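Local coordinates for protein flavocytochrome C3 fumarate reductase (Shewanella frigidimarina, PDB 1QO8) that catalyses in vitro the essentially one-way reduction of fumarate to succinate, using FAD and four covalently bound c-type hemes, and may take part in electron transport to ferric iron, at residues E185-D190 with I206-S211; D281-G286 with P520-F525; Q410-I415 with V492-G497. All coordinates share one frame; numbering follows the deposited sequence.

Interaction 1: residues E185-D190 with I206-S211; sequences EWFIED and ILAEQS
Phe187 and Ala208 mark the point where two helical segments, 185-190 and 206-211, pass each other, their axes 8.9 Å apart at closest approach and their N-to-C directions 142° apart, so that they run roughly antiparallel. Here the CA atoms of Phe187 and Ala208 are 6.0 Å apart, a close approach allowed by the small alanine. Phe187 holds its CG anti to the backbone N (chi1 -174°), which extends the ring toward the second helix. There one face lies against Ala208 in a CH-pi contact, with Ala208 CA 3.9 Å from the centroid of the Phe187 ring and only 17° off its normal. The methyl group of the same alanine sits nearer the rim, Ala208 CB being 3.5 Å from Phe187 CD1. Leu207 approaches the edge of the ring, its CD2 lying near the ring plane and 3.9 Å from Phe187 CE1. Ile188, next along the helix, adds a second apolar contact on the same methyl, and a tight one: Ile188 CG1 is 3.4 Å from Ala208 CB. An alanine in place of Phe187 is likely to open a gap beside Ala208 and to leave the branch of Leu207 without its aromatic neighbour. Ser211 OG, buried near the ring, donates to Ala208 O one turn back and also bonds Val170 N, so its polar atom is satisfied. The contact is apolar packing between helices 184-194 and 201-220 of the flavoprotein part; helix 543-563 lies against both, meeting Phe187 through Asn543 and Ile206 through Phe551 and Ile554.

Interaction 2: residues D281-G286 with P520-F525; sequences DHSVVG and PIDGLF
Ser283 and Val284, where loop gives way to strand 284-291, run beside the corner at Asp522 and Gly523, with CA atoms 4.9 Å apart both for Ser283 and Asp522 and for Val284 and Gly523. Val284 N donates to Asp522 O over 2.8 Å, and the donor lies nearly in line with the C=O bond (177° at the oxygen). Beside it Ser283 OG is placed as donor to Asp522 OD2, but the modelled 2.4 Å is too short for its exact length to be trusted. The carboxylate is held from its other oxygen too, since Asp522 OD1 bonds His562 NE2. Residues Ile521 to Leu524 form a type II beta turn, in which Gly523 takes a positive phi (98°) that suits glycine; a CB there would also run into Val284 O. The turn leads into strand 524-526, an outer strand of the parallel sheet in the Rossmann-type FAD-binding domain, while strand 284-291 belongs to a separate mixed sheet. Val284 bridges the two arms of the turn with one methyl: CG2, anti to its carbonyl carbon, lies 3.9 Å from Ile521 CG2 and 3.8 Å from Leu524 CG. Val304 of strand 303-306 also touches the Val284 side chain.

Interaction 3: residues Q410-I415 with V492-G497; sequences QFAWII and VKVAPG
An antiparallel pairing of strand 412-417 with strand 489-505, within a branched mixed sheet of the flavoprotein part, brings residues 410-415 against 492-497. The short strand segments are strongly twisted, their directions 133° apart. Ala412 with Val494 and Ile414 with Val492 are hydrogen-bonded pairs, each joined by two reciprocal N-H to O bonds, and Trp413 with Lys493 is the non-hydrogen-bonded pair between them. Val494 N to Ala412 O is 2.8 Å and almost straight, 174° at the hydrogen. In the Ile414-Val492 pair, both amide N-H groups meet their acceptors in the carbonyl plane.

Lys493 dominates the face it shares with Trp413. Its CG is anti to the backbone N (chi1 -172°) and the chain is fully extended beyond, which carries its methylenes past two aromatic rings. At the base, Lys493 CB lies over the six-membered ring of Trp413, 3.4 Å from CZ3, in a CH-pi contact. Farther out, Lys493 CE sits over a face of Phe411, 3.8 Å from the ring centroid, and Lys493 NZ follows over the same face, 5.0 Å from that centroid, as a cation-pi partner. The Phe411 ring turns its edge to Trp413, whose NE1 lies in its plane. On the other face of the sheet, Ile414 CD1 meets Val494 CG2 at 4.1 Å, the two side chains at about a right angle, and Ile414 CB packs on Val492 CG2.

Strand 381-383 continues the sheet beyond 412-417, through backbone hydrogen bonds between Trp413 and Val383 and between Ile415 and Val381, and Tyr437 meets the Trp413 ring edge-to-face. Strand 357-364 pairs with 489-505 through Ala495 and Val363, while helix 397-405 covers Pro496.

The three contacts lie in separate regions of the flavoprotein part and do not touch. The centres of interactions 1 and 2 are about 30 Å apart, those of interactions 1 and 3 about 35 Å, and those of interactions 2 and 3 about 45 Å, the last pair on opposite sides of the chain's centre. Interaction 1 closes before the others begin, and interaction 3 is nested inside the loop closed by interaction 2. The side chains of Leu207, Leu524 and Pro496 lie about 9, 12 and 14 Å from FAD. That of Pro496 is also about 7 Å from the side chain of His360, which probably binds succinate, and the side chain of Val492 is about 10 Å from a heme.

Interaction 1: residues E185-D190 with I206-S211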
ATOM      1  N   GLU A 185       7.041 -29.374  -9.791  1.00 58.45           N
ATOM      2  CA  GLU A 185       7.918 -28.293 -10.181  1.00 59.83           C
ATOM      3  C   GLU A 185       7.269 -27.550 -11.327  1.00 57.69           C
ATOM      4  O   GLU A 185       7.496 -26.359 -11.417  1.00 57.28           O
ATOM      5  CB  GLU A 185       9.349 -28.732 -10.557  1.00 64.63           C
ATOM      6  CG  GLU A 185       9.462 -30.179 -11.038  1.00 71.52           C
ATOM      7  CD  GLU A 185       9.255 -31.175  -9.905  1.00 73.56           C
ATOM      8  OE1 GLU A 185      10.035 -31.202  -8.931  1.00 75.28           O
ATOM      9  OE2 GLU A 185       8.273 -31.938  -9.954  1.00 75.06           O
ATOM     10  N   TRP A 186       6.525 -28.218 -12.206  1.00 55.07           N
ATOM     11  CA  TRP A 186       5.831 -27.512 -13.275  1.00 54.42           C
ATOM     12  C   TRP A 186       4.752 -26.582 -12.730  1.00 52.66           C
ATOM     13  O   TRP A 186       4.597 -25.433 -13.167  1.00 52.75           O
ATOM     14  CB  TRP A 186       5.286 -28.556 -14.241  1.00 53.74           C
ATOM     15  CG  TRP A 186       6.387 -29.273 -15.000  1.00 58.66           C
ATOM     16  CD1 TRP A 186       7.732 -29.052 -14.971  1.00 59.52           C
ATOM     17  CD2 TRP A 186       6.194 -30.317 -15.964  1.00 58.83           C
ATOM     18  NE1 TRP A 186       8.397 -29.894 -15.801  1.00 60.88           N
ATOM     19  CE2 TRP A 186       7.468 -30.683 -16.438  1.00 61.12           C
ATOM     20  CE3 TRP A 186       5.069 -31.012 -16.426  1.00 58.45           C
ATOM     21  CZ2 TRP A 186       7.646 -31.716 -17.380  1.00 60.81           C
ATOM     22  CZ3 TRP A 186       5.249 -32.020 -17.363  1.00 60.87           C
ATOM     23  CH2 TRP A 186       6.530 -32.363 -17.826  1.00 60.50           C
ATOM     24  N   PHE A 187       3.972 -27.115 -11.801  1.00 51.17           N
ATOM     25  CA  PHE A 187       2.958 -26.295 -11.087  1.00 50.78           C
ATOM     26  C   PHE A 187       3.634 -25.076 -10.451  1.00 48.69           C
ATOM     27  O   PHE A 187       3.190 -23.928 -10.536  1.00 46.47           O
ATOM     28  CB  PHE A 187       2.276 -27.171 -10.014  1.00 48.25           C
ATOM     29  CG  PHE A 187       1.119 -26.552  -9.277  1.00 49.75           C
ATOM     30  CD1 PHE A 187       1.253 -25.386  -8.544  1.00 49.61           C
ATOM     31  CD2 PHE A 187      -0.142 -27.109  -9.337  1.00 49.90           C
ATOM     32  CE1 PHE A 187       0.181 -24.803  -7.877  1.00 52.17           C
ATOM     33  CE2 PHE A 187      -1.230 -26.537  -8.677  1.00 51.44           C
ATOM     34  CZ  PHE A 187      -1.082 -25.364  -7.958  1.00 49.26           C
ATOM     35  N   ILE A 188       4.721 -25.341  -9.710  1.00 49.10           N
ATOM     36  CA  ILE A 188       5.485 -24.282  -9.053  1.00 50.02           C
ATOM     37  C   ILE A 188       6.011 -23.253  -9.996  1.00 50.70           C
ATOM     38  O   ILE A 188       5.610 -22.081  -9.852  1.00 49.73           O
ATOM     39  CB  ILE A 188       6.571 -24.861  -8.137  1.00 49.60           C
ATOM     40  CG1 ILE A 188       5.865 -25.591  -6.986  1.00 44.22           C
ATOM     41  CG2 ILE A 188       7.536 -23.834  -7.552  1.00 49.52           C
ATOM     42  CD1 ILE A 188       6.824 -26.564  -6.295  1.00 46.84           C
ATOM     43  N   GLU A 189       6.734 -23.640 -11.056  1.00 52.68           N
ATOM     44  CA  GLU A 189       7.232 -22.700 -12.038  1.00 52.10           C
ATOM     45  C   GLU A 189       6.140 -21.926 -12.761  1.00 52.93           C
ATOM     46  O   GLU A 189       6.257 -20.745 -13.130  1.00 48.07           O
ATOM     47  CB  GLU A 189       7.992 -23.505 -13.109  1.00 58.40           C
ATOM     48  CG  GLU A 189       9.241 -24.230 -12.690  1.00 62.74           C
ATOM     49  CD  GLU A 189       9.856 -25.083 -13.793  1.00 67.47           C
ATOM     50  OE1 GLU A 189       9.546 -24.985 -15.013  1.00 69.89           O
ATOM     51  OE2 GLU A 189      10.725 -25.898 -13.401  1.00 68.92           O
ATOM     52  N   ASP A 190       5.056 -22.650 -13.157  1.00 51.14           N
ATOM     53  CA  ASP A 190       3.956 -21.985 -13.838  1.00 48.90           C
ATOM     54  C   ASP A 190       3.394 -20.856 -12.990  1.00 46.99           C
ATOM     55  O   ASP A 190       3.046 -19.768 -13.473  1.00 46.62           O
ATOM     56  CB  ASP A 190       2.830 -23.014 -14.133  1.00 51.40           C
ATOM     57  CG  ASP A 190       3.087 -23.992 -15.280  1.00 53.90           C
ATOM     58  OD1 ASP A 190       4.154 -24.011 -15.916  1.00 52.62           O
ATOM     59  OD2 ASP A 190       2.211 -24.844 -15.595  1.00 51.84           O
ATOM     60  N   ILE A 206       4.151 -25.282  -1.066  1.00 51.27           N
ATOM     61  CA  ILE A 206       3.059 -25.873  -0.297  1.00 52.04           C
ATOM     62  C   ILE A 206       1.746 -25.956  -1.064  1.00 51.83           C
ATOM     63  O   ILE A 206       1.055 -26.997  -1.007  1.00 48.51           O
ATOM     64  CB  ILE A 206       2.828 -25.069   0.987  1.00 53.19           C
ATOM     65  CG1 ILE A 206       4.095 -25.332   1.854  1.00 54.13           C
ATOM     66  CG2 ILE A 206       1.553 -25.421   1.719  1.00 52.28           C
ATOM     67  CD1 ILE A 206       4.076 -24.703   3.212  1.00 54.31           C
ATOM     68  N   LEU A 207       1.430 -24.865  -1.763  1.00 49.01           N
ATOM     69  CA  LEU A 207       0.272 -24.873  -2.641  1.00 51.27           C
ATOM     70  C   LEU A 207       0.363 -26.076  -3.597  1.00 50.48           C
ATOM     71  O   LEU A 207      -0.549 -26.896  -3.574  1.00 48.77           O
ATOM     72  CB  LEU A 207       0.098 -23.582  -3.461  1.00 48.70           C
ATOM     73  CG  LEU A 207      -1.182 -23.580  -4.290  1.00 51.11           C
ATOM     74  CD1 LEU A 207      -2.369 -23.651  -3.348  1.00 51.77           C
ATOM     75  CD2 LEU A 207      -1.290 -22.332  -5.196  1.00 49.70           C
ATOM     76  N   ALA A 208       1.456 -26.197  -4.340  1.00 49.59           N
ATOM     77  CA  ALA A 208       1.647 -27.284  -5.280  1.00 50.51           C
ATOM     78  C   ALA A 208       1.602 -28.637  -4.570  1.00 52.42           C
ATOM     79  O   ALA A 208       0.879 -29.534  -4.981  1.00 50.44           O
ATOM     80  CB  ALA A 208       2.980 -27.203  -6.043  1.00 45.33           C
ATOM     81  N   GLU A 209       2.338 -28.761  -3.473  1.00 53.06           N
ATOM     82  CA  GLU A 209       2.525 -30.044  -2.836  1.00 54.97           C
ATOM     83  C   GLU A 209       1.256 -30.627  -2.261  1.00 55.12           C
ATOM     84  O   GLU A 209       1.153 -31.844  -2.184  1.00 54.84           O
ATOM     85  CB  GLU A 209       3.561 -29.917  -1.712  1.00 56.39           C
ATOM     86  CG  GLU A 209       4.965 -29.927  -2.339  1.00 59.04           C
ATOM     87  CD  GLU A 209       6.032 -29.671  -1.281  1.00 59.94           C
ATOM     88  OE1 GLU A 209       5.722 -29.285  -0.146  1.00 59.12           O
ATOM     89  OE2 GLU A 209       7.218 -29.881  -1.639  1.00 63.02           O
ATOM     90  N   GLN A 210       0.314 -29.810  -1.814  1.00 54.75           N
ATOM     91  CA  GLN A 210      -0.839 -30.236  -1.056  1.00 51.42           C
ATOM     92  C   GLN A 210      -2.153 -30.104  -1.809  1.00 49.15           C
ATOM     93  O   GLN A 210      -3.240 -30.270  -1.270  1.00 48.40           O
ATOM     94  CB  GLN A 210      -0.862 -29.384   0.236  1.00 54.28           C
ATOM     95  CG  GLN A 210       0.102 -30.009   1.244  1.00 59.90           C
ATOM     96  CD  GLN A 210       0.380 -29.151   2.451  1.00 62.35           C
ATOM     97  OE1 GLN A 210       1.537 -29.032   2.859  1.00 64.57           O
ATOM     98  NE2 GLN A 210      -0.635 -28.566   3.103  1.00 62.58           N
ATOM     99  N   SER A 211      -2.096 -29.724  -3.050  1.00 47.82           N
ATOM    100  CA  SER A 211      -3.217 -29.477  -3.934  1.00 49.43           C
ATOM    101  C   SER A 211      -3.960 -30.766  -4.237  1.00 49.73           C
ATOM    102  O   SER A 211      -5.193 -30.673  -4.127  1.00 47.95           O
ATOM    103  CB  SER A 211      -2.767 -28.768  -5.199  1.00 48.88           C
ATOM    104  OG  SER A 211      -1.776 -29.425  -5.965  1.00 49.80           O
TER

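Interaction 2: residues D281-G286 with P520-F525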
ATOM      1  N   ASP A 281       0.161  -8.163  25.969  1.00 72.17           N
ATOM      2  CA  ASP A 281       1.399  -8.711  25.400  1.00 74.78           C
ATOM      3  C   ASP A 281       1.289  -8.898  23.895  1.00 72.28           C
ATOM      4  O   ASP A 281       1.794  -9.879  23.360  1.00 71.30           O
ATOM      5  CB  ASP A 281       1.870 -10.011  26.079  1.00 78.37           C
ATOM      6  CG  ASP A 281       3.326 -10.340  25.827  1.00 82.26           C
ATOM      7  OD1 ASP A 281       3.924  -9.827  24.842  1.00 84.78           O
ATOM      8  OD2 ASP A 281       3.979 -11.097  26.576  1.00 84.08           O
ATOM      9  N   HIS A 282       0.671  -7.998  23.137  1.00 70.29           N
ATOM     10  CA  HIS A 282       0.579  -8.129  21.691  1.00 68.02           C
ATOM     11  C   HIS A 282      -0.073  -9.439  21.239  1.00 63.26           C
ATOM     12  O   HIS A 282       0.349  -9.972  20.227  1.00 61.55           O
ATOM     13  CB  HIS A 282       1.964  -8.042  21.033  1.00 71.82           C
ATOM     14  CG  HIS A 282       2.530  -6.665  21.159  1.00 75.86           C
ATOM     15  ND1 HIS A 282       3.704  -6.435  21.853  1.00 77.49           N
ATOM     16  CD2 HIS A 282       2.082  -5.462  20.729  1.00 77.23           C
ATOM     17  CE1 HIS A 282       3.974  -5.146  21.828  1.00 78.24           C
ATOM     18  NE2 HIS A 282       3.002  -4.538  21.173  1.00 78.48           N
ATOM     19  N   SER A 283      -1.053  -9.944  21.959  1.00 58.16           N
ATOM     20  CA  SER A 283      -1.693 -11.194  21.646  1.00 56.22           C
ATOM     21  C   SER A 283      -3.121 -10.921  21.173  1.00 54.10           C
ATOM     22  O   SER A 283      -3.758 -10.109  21.834  1.00 52.15           O
ATOM     23  CB  SER A 283      -1.810 -12.140  22.849  1.00 57.40           C
ATOM     24  OG  SER A 283      -0.645 -12.940  22.877  1.00 59.58           O
ATOM     25  N   VAL A 284      -3.502 -11.566  20.070  1.00 52.83           N
ATOM     26  CA  VAL A 284      -4.907 -11.430  19.665  1.00 51.85           C
ATOM     27  C   VAL A 284      -5.683 -12.355  20.596  1.00 49.69           C
ATOM     28  O   VAL A 284      -5.247 -13.506  20.707  1.00 49.03           O
ATOM     29  CB  VAL A 284      -5.182 -11.836  18.199  1.00 50.78           C
ATOM     30  CG1 VAL A 284      -6.678 -11.926  17.940  1.00 48.82           C
ATOM     31  CG2 VAL A 284      -4.520 -10.838  17.272  1.00 50.66           C
ATOM     32  N   VAL A 285      -6.713 -11.807  21.210  1.00 49.01           N
ATOM     33  CA  VAL A 285      -7.501 -12.627  22.133  1.00 50.74           C
ATOM     34  C   VAL A 285      -8.992 -12.568  21.826  1.00 49.57           C
ATOM     35  O   VAL A 285      -9.718 -13.071  22.689  1.00 50.75           O
ATOM     36  CB  VAL A 285      -7.325 -12.192  23.604  1.00 50.84           C
ATOM     37  CG1 VAL A 285      -5.906 -12.504  24.092  1.00 52.68           C
ATOM     38  CG2 VAL A 285      -7.661 -10.723  23.831  1.00 51.12           C
ATOM     39  N   GLY A 286      -9.440 -12.150  20.658  1.00 48.56           N
ATOM     40  CA  GLY A 286     -10.889 -12.368  20.323  1.00 46.89           C
ATOM     41  C   GLY A 286     -11.217 -11.163  19.419  1.00 46.56           C
ATOM     42  O   GLY A 286     -10.269 -10.647  18.824  1.00 45.03           O
ATOM     43  N   PRO A 520       5.277 -13.897  13.660  1.00 53.56           N
ATOM     44  CA  PRO A 520       3.887 -14.343  13.821  1.00 53.89           C
ATOM     45  C   PRO A 520       3.241 -13.566  14.934  1.00 55.34           C
ATOM     46  O   PRO A 520       3.824 -13.262  16.003  1.00 56.61           O
ATOM     47  CB  PRO A 520       4.036 -15.850  14.095  1.00 52.71           C
ATOM     48  CG  PRO A 520       5.515 -16.098  14.191  1.00 52.85           C
ATOM     49  CD  PRO A 520       6.135 -15.084  13.265  1.00 52.50           C
ATOM     50  N   ILE A 521       2.035 -13.064  14.703  1.00 53.96           N
ATOM     51  CA  ILE A 521       1.275 -12.425  15.783  1.00 51.91           C
ATOM     52  C   ILE A 521       0.566 -13.580  16.501  1.00 53.96           C
ATOM     53  O   ILE A 521      -0.002 -14.469  15.827  1.00 50.49           O
ATOM     54  CB  ILE A 521       0.241 -11.460  15.216  1.00 52.43           C
ATOM     55  CG1 ILE A 521       0.940 -10.301  14.493  1.00 52.07           C
ATOM     56  CG2 ILE A 521      -0.732 -11.005  16.288  1.00 50.69           C
ATOM     57  CD1 ILE A 521       0.033  -9.386  13.702  1.00 52.14           C
ATOM     58  N   ASP A 522       0.767 -13.622  17.803  1.00 51.65           N
ATOM     59  CA  ASP A 522       0.256 -14.624  18.696  1.00 53.17           C
ATOM     60  C   ASP A 522      -1.267 -14.691  18.700  1.00 51.95           C
ATOM     61  O   ASP A 522      -1.920 -13.722  19.092  1.00 50.04           O
ATOM     62  CB  ASP A 522       0.708 -14.258  20.155  1.00 56.80           C
ATOM     63  CG  ASP A 522       0.294 -15.410  21.080  1.00 59.82           C
ATOM     64  OD1 ASP A 522       0.741 -16.547  20.843  1.00 60.10           O
ATOM     65  OD2 ASP A 522      -0.513 -15.137  21.995  1.00 60.84           O
ATOM     66  N   GLY A 523      -1.858 -15.792  18.283  1.00 52.52           N
ATOM     67  CA  GLY A 523      -3.335 -15.867  18.219  1.00 51.78           C
ATOM     68  C   GLY A 523      -3.937 -15.604  16.837  1.00 51.40           C
ATOM     69  O   GLY A 523      -5.185 -15.756  16.715  1.00 52.18           O
ATOM     70  N   LEU A 524      -3.225 -15.131  15.835  1.00 49.68           N
ATOM     71  CA  LEU A 524      -3.828 -14.638  14.578  1.00 49.55           C
ATOM     72  C   LEU A 524      -3.400 -15.441  13.345  1.00 48.06           C
ATOM     73  O   LEU A 524      -2.214 -15.623  13.108  1.00 43.96           O
ATOM     74  CB  LEU A 524      -3.445 -13.199  14.259  1.00 48.20           C
ATOM     75  CG  LEU A 524      -4.429 -12.197  13.689  1.00 50.82           C
ATOM     76  CD1 LEU A 524      -3.822 -11.200  12.725  1.00 47.24           C
ATOM     77  CD2 LEU A 524      -5.733 -12.722  13.117  1.00 48.19           C
ATOM     78  N   PHE A 525      -4.325 -16.001  12.571  1.00 46.89           N
ATOM     79  CA  PHE A 525      -4.015 -16.807  11.372  1.00 46.50           C
ATOM     80  C   PHE A 525      -4.828 -16.291  10.184  1.00 44.41           C
ATOM     81  O   PHE A 525      -5.787 -15.552  10.404  1.00 46.21           O
ATOM     82  CB  PHE A 525      -4.328 -18.291  11.603  1.00 45.30           C
ATOM     83  CG  PHE A 525      -3.571 -18.872  12.793  1.00 47.57           C
ATOM     84  CD1 PHE A 525      -4.079 -18.712  14.079  1.00 47.95           C
ATOM     85  CD2 PHE A 525      -2.362 -19.480  12.619  1.00 47.37           C
ATOM     86  CE1 PHE A 525      -3.370 -19.173  15.164  1.00 50.25           C
ATOM     87  CE2 PHE A 525      -1.636 -19.956  13.719  1.00 51.83           C
ATOM     88  CZ  PHE A 525      -2.165 -19.813  15.001  1.00 46.89           C
TER

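Interaction 3: residues Q410-I415 with V492-G497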
ATOM      1  N   GLN A 410     -16.565   5.394 -19.802  1.00 47.40           N
ATOM      2  CA  GLN A 410     -15.787   4.236 -19.341  1.00 48.64           C
ATOM      3  C   GLN A 410     -16.389   2.860 -19.500  1.00 43.54           C
ATOM      4  O   GLN A 410     -16.095   1.946 -18.711  1.00 41.64           O
ATOM      5  CB  GLN A 410     -15.648   4.353 -17.810  1.00 52.81           C
ATOM      6  CG  GLN A 410     -14.200   4.435 -17.474  1.00 57.06           C
ATOM      7  CD  GLN A 410     -13.850   5.915 -17.295  1.00 59.21           C
ATOM      8  OE1 GLN A 410     -14.737   6.751 -17.500  1.00 63.91           O
ATOM      9  NE2 GLN A 410     -12.592   6.020 -16.889  1.00 58.96           N
ATOM     10  N   PHE A 411     -17.178   2.652 -20.548  1.00 44.25           N
ATOM     11  CA  PHE A 411     -17.660   1.305 -20.859  1.00 42.72           C
ATOM     12  C   PHE A 411     -17.688   1.100 -22.383  1.00 41.51           C
ATOM     13  O   PHE A 411     -17.504   2.051 -23.120  1.00 41.73           O
ATOM     14  CB  PHE A 411     -19.054   1.102 -20.268  1.00 43.61           C
ATOM     15  CG  PHE A 411     -20.124   1.862 -20.992  1.00 45.95           C
ATOM     16  CD1 PHE A 411     -20.387   3.167 -20.648  1.00 48.52           C
ATOM     17  CD2 PHE A 411     -20.862   1.286 -22.012  1.00 46.13           C
ATOM     18  CE1 PHE A 411     -21.393   3.919 -21.248  1.00 50.22           C
ATOM     19  CE2 PHE A 411     -21.811   2.033 -22.691  1.00 46.39           C
ATOM     20  CZ  PHE A 411     -22.107   3.345 -22.312  1.00 49.37           C
ATOM     21  N   ALA A 412     -18.011  -0.121 -22.791  1.00 39.95           N
ATOM     22  CA  ALA A 412     -18.142  -0.303 -24.277  1.00 40.24           C
ATOM     23  C   ALA A 412     -19.316  -1.230 -24.462  1.00 40.17           C
ATOM     24  O   ALA A 412     -19.923  -1.752 -23.478  1.00 40.86           O
ATOM     25  CB  ALA A 412     -16.803  -0.847 -24.794  1.00 36.61           C
ATOM     26  N   TRP A 413     -19.688  -1.453 -25.691  1.00 40.50           N
ATOM     27  CA  TRP A 413     -20.670  -2.469 -26.067  1.00 37.71           C
ATOM     28  C   TRP A 413     -20.043  -3.604 -26.867  1.00 39.21           C
ATOM     29  O   TRP A 413     -19.327  -3.385 -27.869  1.00 39.91           O
ATOM     30  CB  TRP A 413     -21.688  -1.732 -26.935  1.00 38.98           C
ATOM     31  CG  TRP A 413     -22.582  -0.747 -26.257  1.00 42.24           C
ATOM     32  CD1 TRP A 413     -22.558   0.601 -26.375  1.00 40.93           C
ATOM     33  CD2 TRP A 413     -23.729  -1.058 -25.432  1.00 40.28           C
ATOM     34  NE1 TRP A 413     -23.566   1.139 -25.621  1.00 41.72           N
ATOM     35  CE2 TRP A 413     -24.313   0.153 -25.066  1.00 41.70           C
ATOM     36  CE3 TRP A 413     -24.328  -2.230 -25.037  1.00 40.92           C
ATOM     37  CZ2 TRP A 413     -25.459   0.244 -24.248  1.00 42.35           C
ATOM     38  CZ3 TRP A 413     -25.462  -2.192 -24.231  1.00 40.73           C
ATOM     39  CH2 TRP A 413     -26.003  -0.936 -23.832  1.00 42.29           C
ATOM     40  N   ILE A 414     -20.358  -4.860 -26.563  1.00 37.70           N
ATOM     41  CA  ILE A 414     -19.915  -5.909 -27.479  1.00 38.17           C
ATOM     42  C   ILE A 414     -21.105  -6.359 -28.342  1.00 40.29           C
ATOM     43  O   ILE A 414     -22.153  -6.598 -27.724  1.00 37.98           O
ATOM     44  CB  ILE A 414     -19.218  -7.045 -26.759  1.00 36.96           C
ATOM     45  CG1 ILE A 414     -17.842  -6.515 -26.305  1.00 40.12           C
ATOM     46  CG2 ILE A 414     -19.102  -8.283 -27.625  1.00 37.40           C
ATOM     47  CD1 ILE A 414     -17.104  -7.420 -25.360  1.00 40.57           C
ATOM     48  N   ILE A 415     -20.894  -6.354 -29.655  1.00 39.81           N
ATOM     49  CA  ILE A 415     -21.981  -6.317 -30.674  1.00 40.32           C
ATOM     50  C   ILE A 415     -21.844  -7.426 -31.701  1.00 38.53           C
ATOM     51  O   ILE A 415     -20.693  -7.823 -31.829  1.00 35.20           O
ATOM     52  CB  ILE A 415     -21.856  -4.940 -31.291  1.00 41.45           C
ATOM     53  CG1 ILE A 415     -22.977  -4.271 -30.493  1.00 37.76           C
ATOM     54  CG2 ILE A 415     -21.721  -4.312 -32.674  1.00 37.48           C
ATOM     55  CD1 ILE A 415     -22.374  -3.112 -29.805  1.00 39.26           C
ATOM     56  N   VAL A 492     -24.061  -6.318 -25.604  1.00 39.58           N
ATOM     57  CA  VAL A 492     -23.920  -6.458 -24.183  1.00 42.54           C
ATOM     58  C   VAL A 492     -23.055  -5.274 -23.639  1.00 41.35           C
ATOM     59  O   VAL A 492     -22.010  -5.003 -24.258  1.00 37.70           O
ATOM     60  CB  VAL A 492     -23.004  -7.519 -23.599  1.00 46.46           C
ATOM     61  CG1 VAL A 492     -23.557  -8.033 -22.266  1.00 43.43           C
ATOM     62  CG2 VAL A 492     -22.427  -8.495 -24.564  1.00 44.31           C
ATOM     63  N   LYS A 493     -23.489  -4.694 -22.524  1.00 40.84           N
ATOM     64  CA  LYS A 493     -22.715  -3.558 -22.003  1.00 40.94           C
ATOM     65  C   LYS A 493     -21.593  -3.989 -21.086  1.00 39.32           C
ATOM     66  O   LYS A 493     -21.830  -4.837 -20.224  1.00 36.36           O
ATOM     67  CB  LYS A 493     -23.683  -2.599 -21.308  1.00 43.47           C
ATOM     68  CG  LYS A 493     -23.054  -1.266 -20.867  1.00 47.06           C
ATOM     69  CD  LYS A 493     -24.279  -0.499 -20.291  1.00 48.75           C
ATOM     70  CE  LYS A 493     -24.113   0.955 -20.083  1.00 52.77           C
ATOM     71  NZ  LYS A 493     -25.421   1.506 -19.478  1.00 55.01           N
ATOM     72  N   VAL A 494     -20.319  -3.622 -21.365  1.00 38.05           N
ATOM     73  CA  VAL A 494     -19.196  -4.119 -20.540  1.00 34.95           C
ATOM     74  C   VAL A 494     -18.228  -3.056 -20.109  1.00 34.49           C
ATOM     75  O   VAL A 494     -18.247  -1.940 -20.594  1.00 38.97           O
ATOM     76  CB  VAL A 494     -18.387  -5.180 -21.296  1.00 36.19           C
ATOM     77  CG1 VAL A 494     -19.339  -6.273 -21.796  1.00 32.11           C
ATOM     78  CG2 VAL A 494     -17.674  -4.534 -22.523  1.00 33.44           C
ATOM     79  N   ALA A 495     -17.368  -3.328 -19.149  1.00 37.15           N
ATOM     80  CA  ALA A 495     -16.335  -2.480 -18.628  1.00 35.99           C
ATOM     81  C   ALA A 495     -15.364  -3.366 -17.887  1.00 36.54           C
ATOM     82  O   ALA A 495     -15.653  -4.480 -17.449  1.00 33.60           O
ATOM     83  CB  ALA A 495     -16.979  -1.387 -17.767  1.00 36.06           C
ATOM     84  N   PRO A 496     -14.073  -3.004 -17.910  1.00 36.16           N
ATOM     85  CA  PRO A 496     -13.134  -3.792 -17.135  1.00 36.80           C
ATOM     86  C   PRO A 496     -13.603  -3.809 -15.664  1.00 36.61           C
ATOM     87  O   PRO A 496     -14.189  -2.870 -15.185  1.00 35.41           O
ATOM     88  CB  PRO A 496     -11.805  -3.057 -17.276  1.00 36.58           C
ATOM     89  CG  PRO A 496     -12.040  -1.932 -18.188  1.00 38.44           C
ATOM     90  CD  PRO A 496     -13.566  -1.719 -18.366  1.00 34.93           C
ATOM     91  N   GLY A 497     -13.352  -4.954 -14.998  1.00 40.27           N
ATOM     92  CA  GLY A 497     -13.843  -5.089 -13.635  1.00 39.06           C
ATOM     93  C   GLY A 497     -12.665  -5.560 -12.739  1.00 38.18           C
ATOM     94  O   GLY A 497     -11.945  -6.469 -13.133  1.00 37.95           O
TER